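Local atomic coordinates of alpha-1,3-glucanase (Paenibacillus glycanilyticus, PDB entry 6K0P), a protein that hydrolyses the alpha-1,3-glucosidic bonds of alpha-1,3-glucan, as a member of glycoside hydrolase family 87. Residues N29-G33 with G61-T67; G43-A49 with A132-Y136; V89-D94 with K152-D158; G99-V103 with D138-M142. The protein carries 1 engineered substitution. One frame throughout, in Å; residues are numbered along the deposited sequence.

Contact 1 of 4, residues N29-G33 with G61-T67; sequences NATNG and GEYVEFT
N32 lays its side-chain amide against the backbone of G61 to Y63 and uses both ends. OD1 accepts from Y63 N at 2.8 Å, the donor lying in the carbonyl plane, while ND2 makes a nearly straight bond (169°) to G61 O and meets that oxygen from above its carbonyl plane. These two bonds fix the rotation of the amide. With CG between the backbone N and the carbonyl carbon (chi1 63°), N32 also bears on the Y63 ring, CG standing 3.4 Å from Y63 CE1, and its backbone N sits over one face of that ring, toward the rim. With an alanine in place of Y63, N32 would lose the surface it rests on and would probably move more freely about its two bonds, and K154 would probably lose its cation-pi contact with the ring.

T31 OG1 donates to Y63 O at 2.6 Å and accepts from G33 N, closing an ST turn. A30 O takes E65 N at 2.9 Å, and T31 and V64 form a single backbone bridge. N29 is buried, its CB 3.1 Å from E65 O; the looser, solvent side is at the exposed A30, where a water joins A30 N to E65 OE1. Another water links N29 OD1 to T67 N. N29 ND2, bonded to A24 O, passes 3.6 Å from F66 CD2.

Strand 63-67 is an outermost strand of a four-stranded antiparallel sheet. The loop 29-33 runs along it in nearly the opposite direction, strand 152-156 pairs with it, and V64 and F66 pack on strand 165-173.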
loop_
_atom_site.group_PDB
_atom_site.type_symbol
_atom_site.label_atom_id
_atom_site.label_comp_id
_atom_site.label_asym_id
_atom_site.label_seq_id
_atom_site.Cartn_x
_atom_site.Cartn_y
_atom_site.Cartn_z
ATOM N N ASN A 29 -10.897 21.493 11.032
ATOM C CA ASN A 29 -10.235 21.149 12.286
ATOM C C ASN A 29 -9.545 22.377 12.867
ATOM O O ASN A 29 -8.541 22.858 12.320
ATOM C CB ASN A 29 -9.205 20.050 12.061
ATOM C CG ASN A 29 -9.831 18.738 11.716
ATOM O OD1 ASN A 29 -11.047 18.556 11.854
ATOM N ND2 ASN A 29 -9.007 17.797 11.276
ATOM N N ALA A 30 -10.053 22.860 13.993
ATOM C CA ALA A 30 -9.392 23.974 14.652
ATOM C C ALA A 30 -8.004 23.551 15.108
ATOM O O ALA A 30 -7.789 22.416 15.554
ATOM C CB ALA A 30 -10.212 24.445 15.849
ATOM N N THR A 31 -7.047 24.460 14.972
ATOM C CA THR A 31 -5.708 24.195 15.459
ATOM C C THR A 31 -5.055 25.511 15.839
ATOM O O THR A 31 -5.329 26.553 15.236
ATOM C CB THR A 31 -4.858 23.425 14.429
ATOM O OG1 THR A 31 -3.595 23.094 15.015
ATOM C CG2 THR A 31 -4.615 24.257 13.165
ATOM N N ASN A 32 -4.202 25.455 16.859
ATOM C CA ASN A 32 -3.259 26.527 17.143
ATOM C C ASN A 32 -1.834 26.133 16.784
ATOM O O ASN A 32 -0.892 26.805 17.209
ATOM C CB ASN A 32 -3.361 26.995 18.597
ATOM C CG ASN A 32 -3.001 25.911 19.587
ATOM O OD1 ASN A 32 -2.770 24.770 19.204
ATOM N ND2 ASN A 32 -2.950 26.261 20.866
ATOM N N GLY A 33 -1.658 25.052 16.025
ATOM C CA GLY A 33 -0.360 24.615 15.560
ATOM C C GLY A 33 -0.096 25.080 14.146
ATOM O O GLY A 33 -0.775 25.966 13.618
ATOM N N GLY A 61 0.463 22.857 24.870
ATOM C CA GLY A 61 -0.841 23.431 24.625
ATOM C C GLY A 61 -1.258 23.466 23.170
ATOM O O GLY A 61 -2.417 23.783 22.884
ATOM N N GLU A 62 -0.357 23.155 22.237
ATOM C CA GLU A 62 -0.742 23.113 20.833
ATOM C C GLU A 62 -1.539 21.846 20.545
ATOM O O GLU A 62 -1.253 20.774 21.084
ATOM C CB GLU A 62 0.478 23.248 19.917
ATOM C CG GLU A 62 1.034 24.671 19.966
ATOM C CD GLU A 62 2.094 24.973 18.931
ATOM O OE1 GLU A 62 2.386 24.128 18.057
ATOM O OE2 GLU A 62 2.633 26.100 19.004
ATOM N N TYR A 63 -2.570 21.986 19.721
ATOM C CA TYR A 63 -3.524 20.909 19.510
ATOM C C TYR A 63 -4.028 20.962 18.078
ATOM O O TYR A 63 -3.923 21.984 17.392
ATOM C CB TYR A 63 -4.736 21.046 20.453
ATOM C CG TYR A 63 -5.571 22.269 20.144
ATOM C CD1 TYR A 63 -5.274 23.496 20.713
ATOM C CD2 TYR A 63 -6.620 22.208 19.237
ATOM C CE1 TYR A 63 -6.016 24.631 20.401
ATOM C CE2 TYR A 63 -7.364 23.335 18.919
ATOM C CZ TYR A 63 -7.048 24.538 19.500
ATOM O OH TYR A 63 -7.796 25.658 19.187
ATOM N N VAL A 64 -4.627 19.860 17.644
ATOM C CA VAL A 64 -5.495 19.858 16.475
ATOM C C VAL A 64 -6.778 19.145 16.871
ATOM O O VAL A 64 -6.732 18.101 17.531
ATOM C CB VAL A 64 -4.827 19.221 15.237
ATOM C CG1 VAL A 64 -4.179 17.890 15.588
ATOM C CG2 VAL A 64 -5.841 19.071 14.104
ATOM N N GLU A 65 -7.920 19.734 16.520
ATOM C CA GLU A 65 -9.222 19.256 16.982
ATOM C C GLU A 65 -9.948 18.590 15.822
ATOM O O GLU A 65 -10.327 19.259 14.850
ATOM C CB GLU A 65 -10.035 20.432 17.514
ATOM C CG GLU A 65 -11.388 20.034 18.086
ATOM C CD GLU A 65 -12.145 21.228 18.622
ATOM O OE1 GLU A 65 -12.583 22.072 17.808
ATOM O OE2 GLU A 65 -12.281 21.333 19.853
ATOM N N PHE A 66 -10.160 17.276 15.933
ATOM C CA PHE A 66 -10.964 16.518 14.986
ATOM C C PHE A 66 -12.402 16.443 15.486
ATOM O O PHE A 66 -12.682 16.615 16.674
ATOM C CB PHE A 66 -10.449 15.078 14.866
ATOM C CG PHE A 66 -9.054 14.953 14.322
ATOM C CD1 PHE A 66 -7.958 15.073 15.154
ATOM C CD2 PHE A 66 -8.842 14.671 12.978
ATOM C CE1 PHE A 66 -6.668 14.944 14.661
ATOM C CE2 PHE A 66 -7.560 14.538 12.482
ATOM C CZ PHE A 66 -6.474 14.670 13.322
ATOM N N THR A 67 -13.317 16.156 14.561
ATOM C CA THR A 67 -14.712 15.903 14.905
ATOM C C THR A 67 -15.117 14.554 14.332
ATOM O O THR A 67 -15.001 14.327 13.124
ATOM C CB THR A 67 -15.627 17.005 14.365
ATOM O OG1 THR A 67 -15.211 18.268 14.899
ATOM C CG2 THR A 67 -17.073 16.747 14.784
HETATM O O HOH W 1 -12.202 16.052 11.824
HETATM O O HOH W 2 -12.548 22.084 15.143
#

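Contact 2 of 4, residues G43-A49 with A132-Y136; sequences GDYAGEA and AYWLY
E48 buries its carboxylate among backbone N-H groups of both segments, gathering L135, W134 and G43 around two oxygens. L135 N donates to E48 OE1 on the syn side at 2.8 Å, and W134 N uses the syn lone pair of OE2. The anti side of OE2 takes G43 N at 2.7 Å, and a water donates to OE1. The side chain is extended beyond CG, which carries the carboxylate across to the bend where strand 131-133 ends; this many donors probably stabilise its negative charge.

L135 fills the space beside this group. Its CD1 lies over one face of the Y45 ring, 3.9 Å from the centroid, the two side chains crossing at about a right angle. Y136 OH donates to Y45 O at a short 2.5 Å, the carbonyl oxygen lying in the plane of the Y136 ring at its edge. A49 CB stands 4.0 Å from Y136 CZ.

A49 leads directly into the calcium site, to which S50, S53 and D168 contribute. Y136 also touches strand 72-80 and, at Y166 and D168, strand 165-173, while Y45 stacks on Y166 and W134 packs against strand 110-112.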
loop_
_atom_site.group_PDB
_atom_site.type_symbol
_atom_site.label_atom_id
_atom_site.label_comp_id
_atom_site.label_asym_id
_atom_site.label_seq_id
_atom_site.Cartn_x
_atom_site.Cartn_y
_atom_site.Cartn_z
ATOM N N GLY A 43 11.296 12.574 1.875
ATOM C CA GLY A 43 12.211 13.071 2.885
ATOM C C GLY A 43 11.773 14.369 3.520
ATOM O O GLY A 43 12.583 15.041 4.165
ATOM N N ASP A 44 10.510 14.744 3.362
ATOM C CA ASP A 44 9.975 16.009 3.845
ATOM C C ASP A 44 8.698 15.731 4.626
ATOM O O ASP A 44 7.916 14.855 4.241
ATOM C CB ASP A 44 9.658 16.886 2.630
ATOM C CG ASP A 44 9.217 18.266 3.006
ATOM O OD1 ASP A 44 8.010 18.488 3.216
ATOM O OD2 ASP A 44 10.108 19.140 3.083
ATOM N N TYR A 45 8.478 16.468 5.721
ATOM C CA TYR A 45 7.302 16.196 6.552
ATOM C C TYR A 45 5.983 16.520 5.858
ATOM O O TYR A 45 4.952 15.953 6.230
ATOM C CB TYR A 45 7.406 16.896 7.919
ATOM C CG TYR A 45 8.523 16.324 8.768
ATOM C CD1 TYR A 45 8.422 15.055 9.345
ATOM C CD2 TYR A 45 9.695 17.038 8.955
ATOM C CE1 TYR A 45 9.464 14.526 10.089
ATOM C CE2 TYR A 45 10.743 16.519 9.704
ATOM C CZ TYR A 45 10.613 15.269 10.272
ATOM O OH TYR A 45 11.670 14.768 11.005
ATOM N N ALA A 46 5.973 17.426 4.875
ATOM C CA ALA A 46 4.762 17.614 4.082
ATOM C C ALA A 46 4.695 16.593 2.961
ATOM O O ALA A 46 3.678 15.904 2.791
ATOM C CB ALA A 46 4.709 19.031 3.499
ATOM N N GLY A 47 5.789 16.467 2.206
ATOM C CA GLY A 47 5.788 15.590 1.045
ATOM C C GLY A 47 5.445 14.149 1.364
ATOM O O GLY A 47 4.884 13.449 0.520
ATOM N N GLU A 48 5.765 13.691 2.572
ATOM C CA GLU A 48 5.506 12.309 2.966
ATOM C C GLU A 48 4.193 12.124 3.710
ATOM O O GLU A 48 3.854 10.989 4.060
ATOM C CB GLU A 48 6.660 11.754 3.803
ATOM C CG GLU A 48 7.960 11.607 3.012
ATOM C CD GLU A 48 8.929 10.635 3.649
ATOM O OE1 GLU A 48 8.581 10.027 4.681
ATOM O OE2 GLU A 48 10.045 10.471 3.105
ATOM N N ALA A 49 3.467 13.199 3.979
ATOM C CA ALA A 49 2.213 13.106 4.707
ATOM C C ALA A 49 1.067 12.711 3.780
ATOM O O ALA A 49 1.080 12.983 2.576
ATOM C CB ALA A 49 1.881 14.458 5.349
ATOM N N ALA A 132 17.215 11.469 5.786
ATOM C CA ALA A 132 16.164 10.622 6.344
ATOM C C ALA A 132 14.919 10.663 5.466
ATOM O O ALA A 132 14.464 11.741 5.064
ATOM C CB ALA A 132 15.791 11.107 7.743
ATOM N N TYR A 133 14.354 9.486 5.200
ATOM C CA TYR A 133 13.102 9.310 4.478
ATOM C C TYR A 133 12.201 8.432 5.330
ATOM O O TYR A 133 12.614 7.912 6.371
ATOM C CB TYR A 133 13.352 8.622 3.127
ATOM C CG TYR A 133 14.274 9.391 2.209
ATOM C CD1 TYR A 133 15.654 9.220 2.270
ATOM C CD2 TYR A 133 13.764 10.291 1.283
ATOM C CE1 TYR A 133 16.499 9.935 1.417
ATOM C CE2 TYR A 133 14.602 11.014 0.432
ATOM C CZ TYR A 133 15.960 10.821 0.508
ATOM O OH TYR A 133 16.790 11.536 -0.332
ATOM N N TRP A 134 10.964 8.235 4.875
ATOM C CA TRP A 134 10.013 7.351 5.559
ATOM C C TRP A 134 9.819 7.792 7.013
ATOM O O TRP A 134 10.052 7.043 7.968
ATOM C CB TRP A 134 10.431 5.877 5.467
ATOM C CG TRP A 134 10.453 5.303 4.082
ATOM C CD1 TRP A 134 10.475 5.985 2.886
ATOM C CD2 TRP A 134 10.438 3.913 3.750
ATOM N NE1 TRP A 134 10.499 5.082 1.835
ATOM C CE2 TRP A 134 10.473 3.809 2.347
ATOM C CE3 TRP A 134 10.417 2.741 4.514
ATOM C CZ2 TRP A 134 10.473 2.579 1.690
ATOM C CZ3 TRP A 134 10.406 1.521 3.862
ATOM C CH2 TRP A 134 10.430 1.451 2.462
ATOM N N LEU A 135 9.377 9.038 7.153
ATOM C CA LEU A 135 9.426 9.760 8.416
ATOM C C LEU A 135 8.225 9.500 9.313
ATOM O O LEU A 135 8.324 9.727 10.522
ATOM C CB LEU A 135 9.498 11.263 8.134
ATOM C CG LEU A 135 10.627 11.704 7.202
ATOM C CD1 LEU A 135 10.399 13.144 6.757
ATOM C CD2 LEU A 135 11.960 11.577 7.921
ATOM N N TYR A 136 7.106 9.049 8.752
ATOM C CA TYR A 136 5.867 8.876 9.501
ATOM C C TYR A 136 5.729 7.460 10.047
ATOM O O TYR A 136 6.249 6.496 9.482
ATOM C CB TYR A 136 4.654 9.240 8.628
ATOM C CG TYR A 136 4.510 10.736 8.521
ATOM C CD1 TYR A 136 3.806 11.444 9.484
ATOM C CD2 TYR A 136 5.135 11.452 7.507
ATOM C CE1 TYR A 136 3.716 12.826 9.442
ATOM C CE2 TYR A 136 5.034 12.839 7.446
ATOM C CZ TYR A 136 4.322 13.515 8.417
ATOM O OH TYR A 136 4.215 14.889 8.382
HETATM O O HOH W 3 14.598 14.335 5.874
HETATM O O HOH W 4 6.528 8.476 5.511
#

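Contact 3 of 4, residues V89-D94 with K152-D158; sequences VSIYAD and KIKIQKD
The ring of Y92 has K154 over one face and D158 at its edge. K154 CE and NZ both stand over that face, NZ 4.5 Å from the centroid and 17° off the normal, a cation-pi contact; the lysine makes a second one with Y63. The bend at chi3 of K154 (60°) folds its end over the ring. At the rim, Y92 OH donates to D158 OD2 at 2.5 Å, on the syn side of a carboxylate turned 81° from the ring. Q156 lies obliquely to the ring and ties the group together: NE2 donates in its own amide plane to the syn lone pair of D158 OD1 at 2.8 Å, and OE1 accepts from K154 NZ. A phenylalanine in place of Y92 would keep the ring face beside K154 but would probably leave D158 OD2 without its short bond, the carboxylate then held by Q156 NE2 on its other oxygen.

Beneath this polar face runs a regular antiparallel pairing, with S90-Q156 and Y92-K154 as hydrogen-bonded pairs and I91-I155 and A93-I153 as non-hydrogen-bonded ones. Together with strands 63-67 and 96-104 it makes one sheet of a domain whose clan is that of galactose-binding domains, consistent with a beta-sandwich. The face bearing I91, A93, I153 and I155 turns to the second sheet, where F75 and L77 of strand 72-80 meet it. Here I91 CD1 touches I153 CG2 at 3.7 Å, and V89 CG2 touches I155 CG2 at 3.9 Å.

At the far end D94 N donates to K152 O, and D94 OD1 in turn accepts from K152 N at 2.9 Å.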
loop_
_atom_site.group_PDB
_atom_site.type_symbol
_atom_site.label_atom_id
_atom_site.label_comp_id
_atom_site.label_asym_id
_atom_site.label_seq_id
_atom_site.Cartn_x
_atom_site.Cartn_y
_atom_site.Cartn_z
ATOM N N VAL A 89 1.669 11.641 23.200
ATOM C CA VAL A 89 0.871 12.818 22.890
ATOM C C VAL A 89 -0.526 12.533 23.421
ATOM O O VAL A 89 -0.942 11.374 23.523
ATOM C CB VAL A 89 0.895 13.176 21.381
ATOM C CG1 VAL A 89 0.104 12.158 20.560
ATOM C CG2 VAL A 89 0.370 14.597 21.151
ATOM N N SER A 90 -1.246 13.582 23.798
ATOM C CA SER A 90 -2.472 13.414 24.562
ATOM C C SER A 90 -3.718 13.450 23.689
ATOM O O SER A 90 -3.760 14.121 22.652
ATOM C CB SER A 90 -2.576 14.492 25.627
ATOM O OG SER A 90 -1.475 14.398 26.503
ATOM N N ILE A 91 -4.751 12.724 24.128
ATOM C CA ILE A 91 -6.040 12.706 23.446
ATOM C C ILE A 91 -7.124 13.170 24.407
ATOM O O ILE A 91 -7.147 12.758 25.576
ATOM C CB ILE A 91 -6.373 11.334 22.817
ATOM C CG1 ILE A 91 -7.712 11.391 22.075
ATOM C CG2 ILE A 91 -6.386 10.219 23.872
ATOM C CD1 ILE A 91 -7.992 10.141 21.212
ATOM N N TYR A 92 -7.995 14.047 23.912
ATOM C CA TYR A 92 -9.106 14.618 24.659
ATOM C C TYR A 92 -10.405 14.333 23.917
ATOM O O TYR A 92 -10.440 14.305 22.680
ATOM C CB TYR A 92 -8.970 16.146 24.725
ATOM C CG TYR A 92 -7.910 16.677 25.659
ATOM C CD1 TYR A 92 -6.559 16.468 25.410
ATOM C CD2 TYR A 92 -8.262 17.419 26.776
ATOM C CE1 TYR A 92 -5.587 16.967 26.268
ATOM C CE2 TYR A 92 -7.307 17.924 27.633
ATOM C CZ TYR A 92 -5.976 17.693 27.381
ATOM O OH TYR A 92 -5.042 18.203 28.245
ATOM N N ALA A 93 -11.486 14.136 24.683
ATOM C CA ALA A 93 -12.833 14.015 24.137
ATOM C C ALA A 93 -13.681 15.119 24.748
ATOM O O ALA A 93 -13.823 15.189 25.976
ATOM C CB ALA A 93 -13.447 12.647 24.452
ATOM N N ASP A 94 -14.229 15.985 23.887
ATOM C CA ASP A 94 -15.035 17.131 24.316
ATOM C C ASP A 94 -14.341 17.932 25.413
ATOM O O ASP A 94 -14.957 18.370 26.387
ATOM C CB ASP A 94 -16.451 16.713 24.711
ATOM C CG ASP A 94 -17.236 16.168 23.542
ATOM O OD1 ASP A 94 -16.970 16.586 22.391
ATOM O OD2 ASP A 94 -18.123 15.323 23.774
ATOM N N LYS A 152 -15.782 16.021 19.752
ATOM C CA LYS A 152 -14.510 16.676 19.449
ATOM C C LYS A 152 -13.385 15.825 20.025
ATOM O O LYS A 152 -13.275 15.674 21.246
ATOM C CB LYS A 152 -14.457 18.070 20.069
ATOM C CG LYS A 152 -15.450 19.066 19.492
ATOM C CD LYS A 152 -15.371 19.143 17.987
ATOM C CE LYS A 152 -16.013 20.435 17.472
ATOM N NZ LYS A 152 -16.634 20.255 16.132
ATOM N N ILE A 153 -12.547 15.275 19.153
ATOM C CA ILE A 153 -11.388 14.489 19.558
ATOM C C ILE A 153 -10.167 15.351 19.286
ATOM O O ILE A 153 -9.823 15.614 18.126
ATOM C CB ILE A 153 -11.310 13.153 18.813
ATOM C CG1 ILE A 153 -12.512 12.261 19.162
ATOM C CG2 ILE A 153 -9.989 12.443 19.128
ATOM C CD1 ILE A 153 -12.561 11.820 20.621
ATOM N N LYS A 154 -9.536 15.822 20.355
ATOM C CA LYS A 154 -8.422 16.753 20.249
ATOM C C LYS A 154 -7.127 15.998 20.521
ATOM O O LYS A 154 -7.036 15.240 21.492
ATOM C CB LYS A 154 -8.626 17.899 21.243
ATOM C CG LYS A 154 -7.527 18.932 21.260
ATOM C CD LYS A 154 -7.930 20.156 22.097
ATOM C CE LYS A 154 -8.216 19.780 23.544
ATOM N NZ LYS A 154 -8.059 21.003 24.398
ATOM N N ILE A 155 -6.145 16.168 19.638
ATOM C CA ILE A 155 -4.793 15.672 19.858
ATOM C C ILE A 155 -3.995 16.869 20.336
ATOM O O ILE A 155 -3.913 17.874 19.625
ATOM C CB ILE A 155 -4.193 15.107 18.564
ATOM C CG1 ILE A 155 -5.101 14.023 17.978
ATOM C CG2 ILE A 155 -2.787 14.573 18.818
ATOM C CD1 ILE A 155 -5.331 12.832 18.917
ATOM N N GLN A 156 -3.437 16.788 21.541
ATOM C CA GLN A 156 -2.827 17.953 22.169
ATOM C C GLN A 156 -1.508 17.574 22.823
ATOM O O GLN A 156 -1.385 16.513 23.446
ATOM C CB GLN A 156 -3.778 18.549 23.214
ATOM C CG GLN A 156 -3.256 19.780 23.940
ATOM C CD GLN A 156 -4.366 20.514 24.656
ATOM O OE1 GLN A 156 -5.243 21.091 24.019
ATOM N NE2 GLN A 156 -4.338 20.493 25.985
ATOM N N LYS A 157 -0.526 18.458 22.680
ATOM C CA LYS A 157 0.801 18.252 23.251
ATOM C C LYS A 157 0.832 18.912 24.622
ATOM O O LYS A 157 0.957 20.134 24.730
ATOM C CB LYS A 157 1.858 18.838 22.320
ATOM C CG LYS A 157 3.187 18.101 22.358
ATOM C CD LYS A 157 4.190 18.707 21.371
ATOM C CE LYS A 157 4.827 19.954 21.949
ATOM N NZ LYS A 157 5.693 19.678 23.129
ATOM N N ASP A 158 0.715 18.107 25.672
ATOM C CA ASP A 158 0.695 18.605 27.041
ATOM C C ASP A 158 2.089 18.500 27.655
ATOM O O ASP A 158 3.020 17.942 27.067
ATOM C CB ASP A 158 -0.327 17.820 27.882
ATOM C CG ASP A 158 -1.770 18.183 27.553
ATOM O OD1 ASP A 158 -2.011 19.291 27.037
ATOM O OD2 ASP A 158 -2.675 17.361 27.832
#

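Contact 4 of 4, residues G99-V103 with D138-M142; sequences GKFNV and DAQLM. With GLC (alpha-D-glucopyranose), chain D; GLC (alpha-D-glucopyranose), chain B.
L141 reaches from its strand to F101 and K100 of the strand facing it. Its CB lies above the CD1-CE1 side of the F101 ring, 3.6 Å from CE1. From CB the chain runs to CG, set opposite the backbone N (chi1 -174°), and there it forks. CD1 ends 3.5 Å from K100 O; CD2 stands exactly over the centre of the F101 ring, 4.0 Å from the centroid, a CH-pi contact. CD2 also reaches I91 of strand 86-93. Two residues earlier on the strand, A139 CB fits between F101 and V103, close against N102 O (3.2 Å).

No direct hydrogen bond joins the two backbones, and water fills the role. One molecule takes N102 N and gives to Q140 O, a second gives to N102 O and takes Q140 N, and a third lies within hydrogen-bonding distance of N102 O, D138 O and O2 of the chain B glucose. The second water also touches O4 of the chain D glucose. This water-lined edge is part of the pocket that holds the two 1,3-linked glucose units. The chain D sugar donates from O6 to Q140 O at 2.8 Å, while the chain B sugar gives N102 OD1 a weak bond from O2 at 3.1 Å. E218 and K106 add further bonds to the glycan.

Strand 96-104 is an outermost strand of the four-stranded sheet, paired with 86-93, and strand 137-143 belongs to the other sheet, paired with 72-80, whose F75 and L77 pack on F101.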
loop_
_atom_site.group_PDB
_atom_site.type_symbol
_atom_site.label_atom_id
_atom_site.label_comp_id
_atom_site.label_asym_id
_atom_site.label_seq_id
_atom_site.Cartn_x
_atom_site.Cartn_y
_atom_site.Cartn_z
ATOM N N GLY A 99 -6.444 10.134 27.554
ATOM C CA GLY A 99 -5.355 9.182 27.484
ATOM C C GLY A 99 -4.168 9.744 26.734
ATOM O O GLY A 99 -4.093 10.943 26.432
ATOM N N LYS A 100 -3.239 8.843 26.439
ATOM C CA LYS A 100 -1.995 9.195 25.774
ATOM C C LYS A 100 -1.671 8.134 24.740
ATOM O O LYS A 100 -1.737 6.937 25.031
ATOM C CB LYS A 100 -0.854 9.335 26.787
ATOM C CG LYS A 100 -1.017 10.597 27.651
ATOM C CD LYS A 100 0.194 10.931 28.482
ATOM C CE LYS A 100 -0.098 12.134 29.360
ATOM N NZ LYS A 100 0.011 13.436 28.625
ATOM N N PHE A 101 -1.358 8.574 23.525
ATOM C CA PHE A 101 -0.804 7.674 22.526
ATOM C C PHE A 101 0.666 7.434 22.839
ATOM O O PHE A 101 1.380 8.348 23.266
ATOM C CB PHE A 101 -0.846 8.326 21.147
ATOM C CG PHE A 101 -2.210 8.380 20.520
ATOM C CD1 PHE A 101 -2.689 7.321 19.750
ATOM C CD2 PHE A 101 -2.999 9.503 20.674
ATOM C CE1 PHE A 101 -3.946 7.389 19.162
ATOM C CE2 PHE A 101 -4.255 9.580 20.083
ATOM C CZ PHE A 101 -4.721 8.523 19.320
ATOM N N ASN A 102 1.125 6.212 22.579
ATOM C CA ASN A 102 2.545 5.878 22.617
ATOM C C ASN A 102 3.092 6.119 21.213
ATOM O O ASN A 102 2.827 5.338 20.291
ATOM C CB ASN A 102 2.708 4.418 23.048
ATOM C CG ASN A 102 4.164 3.958 23.089
ATOM O OD1 ASN A 102 4.971 4.303 22.227
ATOM N ND2 ASN A 102 4.491 3.147 24.078
ATOM N N VAL A 103 3.831 7.213 21.046
ATOM C CA VAL A 103 4.396 7.596 19.756
ATOM C C VAL A 103 5.878 7.265 19.751
ATOM O O VAL A 103 6.562 7.338 20.779
ATOM C CB VAL A 103 4.139 9.078 19.412
ATOM C CG1 VAL A 103 2.645 9.324 19.255
ATOM C CG2 VAL A 103 4.718 9.996 20.479
ATOM N N ASP A 138 2.901 5.160 13.135
ATOM C CA ASP A 138 1.547 5.122 13.668
ATOM C C ASP A 138 1.550 4.789 15.152
ATOM O O ASP A 138 2.403 4.040 15.643
ATOM C CB ASP A 138 0.700 4.048 12.974
ATOM C CG ASP A 138 0.409 4.353 11.518
ATOM O OD1 ASP A 138 0.773 5.447 11.010
ATOM O OD2 ASP A 138 -0.197 3.464 10.875
ATOM N N ALA A 139 0.557 5.326 15.855
ATOM C CA ALA A 139 0.290 4.954 17.240
ATOM C C ALA A 139 -1.161 4.513 17.353
ATOM O O ALA A 139 -2.060 5.156 16.800
ATOM C CB ALA A 139 0.537 6.142 18.177
ATOM N N GLN A 140 -1.392 3.417 18.075
ATOM C CA GLN A 140 -2.713 2.809 18.205
ATOM C C GLN A 140 -3.198 2.924 19.645
ATOM O O GLN A 140 -2.433 2.679 20.584
ATOM C CB GLN A 140 -2.666 1.321 17.817
ATOM C CG GLN A 140 -2.168 1.032 16.396
ATOM C CD GLN A 140 -0.656 1.134 16.247
ATOM O OE1 GLN A 140 0.093 0.901 17.195
ATOM N NE2 GLN A 140 -0.206 1.514 15.055
ATOM N N LEU A 141 -4.477 3.267 19.824
ATOM C CA LEU A 141 -5.008 3.481 21.167
ATOM C C LEU A 141 -6.496 3.167 21.207
ATOM O O LEU A 141 -7.254 3.622 20.347
ATOM C CB LEU A 141 -4.798 4.938 21.588
ATOM C CG LEU A 141 -5.163 5.297 23.026
ATOM C CD1 LEU A 141 -4.187 4.636 23.972
ATOM C CD2 LEU A 141 -5.128 6.823 23.207
ATOM N N MET A 142 -6.921 2.409 22.211
ATOM C CA MET A 142 -8.337 2.165 22.449
ATOM C C MET A 142 -8.740 2.838 23.750
ATOM O O MET A 142 -7.994 2.810 24.735
ATOM C CB MET A 142 -8.649 0.666 22.511
ATOM C CG MET A 142 -10.119 0.326 22.785
ATOM S SD MET A 142 -10.552 -1.366 22.309
ATOM C CE MET A 142 -8.946 -1.895 21.737
HETATM C C1 GLC D . 1.207 -2.921 22.086
HETATM C C2 GLC D . 2.524 -2.297 21.672
HETATM C C3 GLC D . 2.692 -0.809 22.005
HETATM C C4 GLC D . 1.414 -0.105 21.684
HETATM C C5 GLC D . 0.325 -0.742 22.495
HETATM C C6 GLC D . -1.004 -0.010 22.372
HETATM O O1 GLC D . 1.257 -3.239 23.396
HETATM O O2 GLC D . 3.570 -3.077 22.188
HETATM O O3 GLC D . 3.592 -0.247 21.089
HETATM O O4 GLC D . 1.537 1.238 22.051
HETATM O O5 GLC D . 0.145 -2.008 21.935
HETATM O O6 GLC D . -1.487 0.085 21.054
HETATM C C1 GLC B . 4.882 0.141 21.659
HETATM C C2 GLC B . 5.693 0.965 20.666
HETATM C C3 GLC B . 6.350 0.103 19.596
HETATM C C4 GLC B . 7.162 -0.962 20.308
HETATM C C5 GLC B . 6.299 -1.693 21.323
HETATM C C6 GLC B . 7.145 -2.762 22.003
HETATM O O2 GLC B . 4.892 1.997 20.129
HETATM O O3 GLC B . 7.238 0.916 18.899
HETATM O O4 GLC B . 7.674 -1.936 19.411
HETATM O O5 GLC B . 5.732 -0.789 22.262
HETATM O O6 GLC B . 8.138 -2.156 22.813
HETATM O O HOH W 5 1.001 2.985 19.890
HETATM O O HOH W 6 -0.673 4.087 22.204
HETATM O O HOH W 7 3.915 4.038 17.953
#

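All four contacts lie in the N-terminal part of the catalytic domain. Contacts 1, 3 and 4 all reach the four-stranded sheet, ordered 63-67, 152-156, 86-93, 96-104, contact 4 joining it to strand 137-143 of the other sheet. The centres of 1 and 3 are about 8 Å apart, those of 3 and 4 about 11 Å, and those of 1 and 4 about 17 Å. Contact 2, near the calcium, has its centre about 20 to 23 Å from theirs. Along the chain contact 1 closes first, contact 4 nests within contact 3, and contact 2 crosses all three. The domain, probably a beta-sandwich, thus carries sugar at one edge and calcium at a separate place.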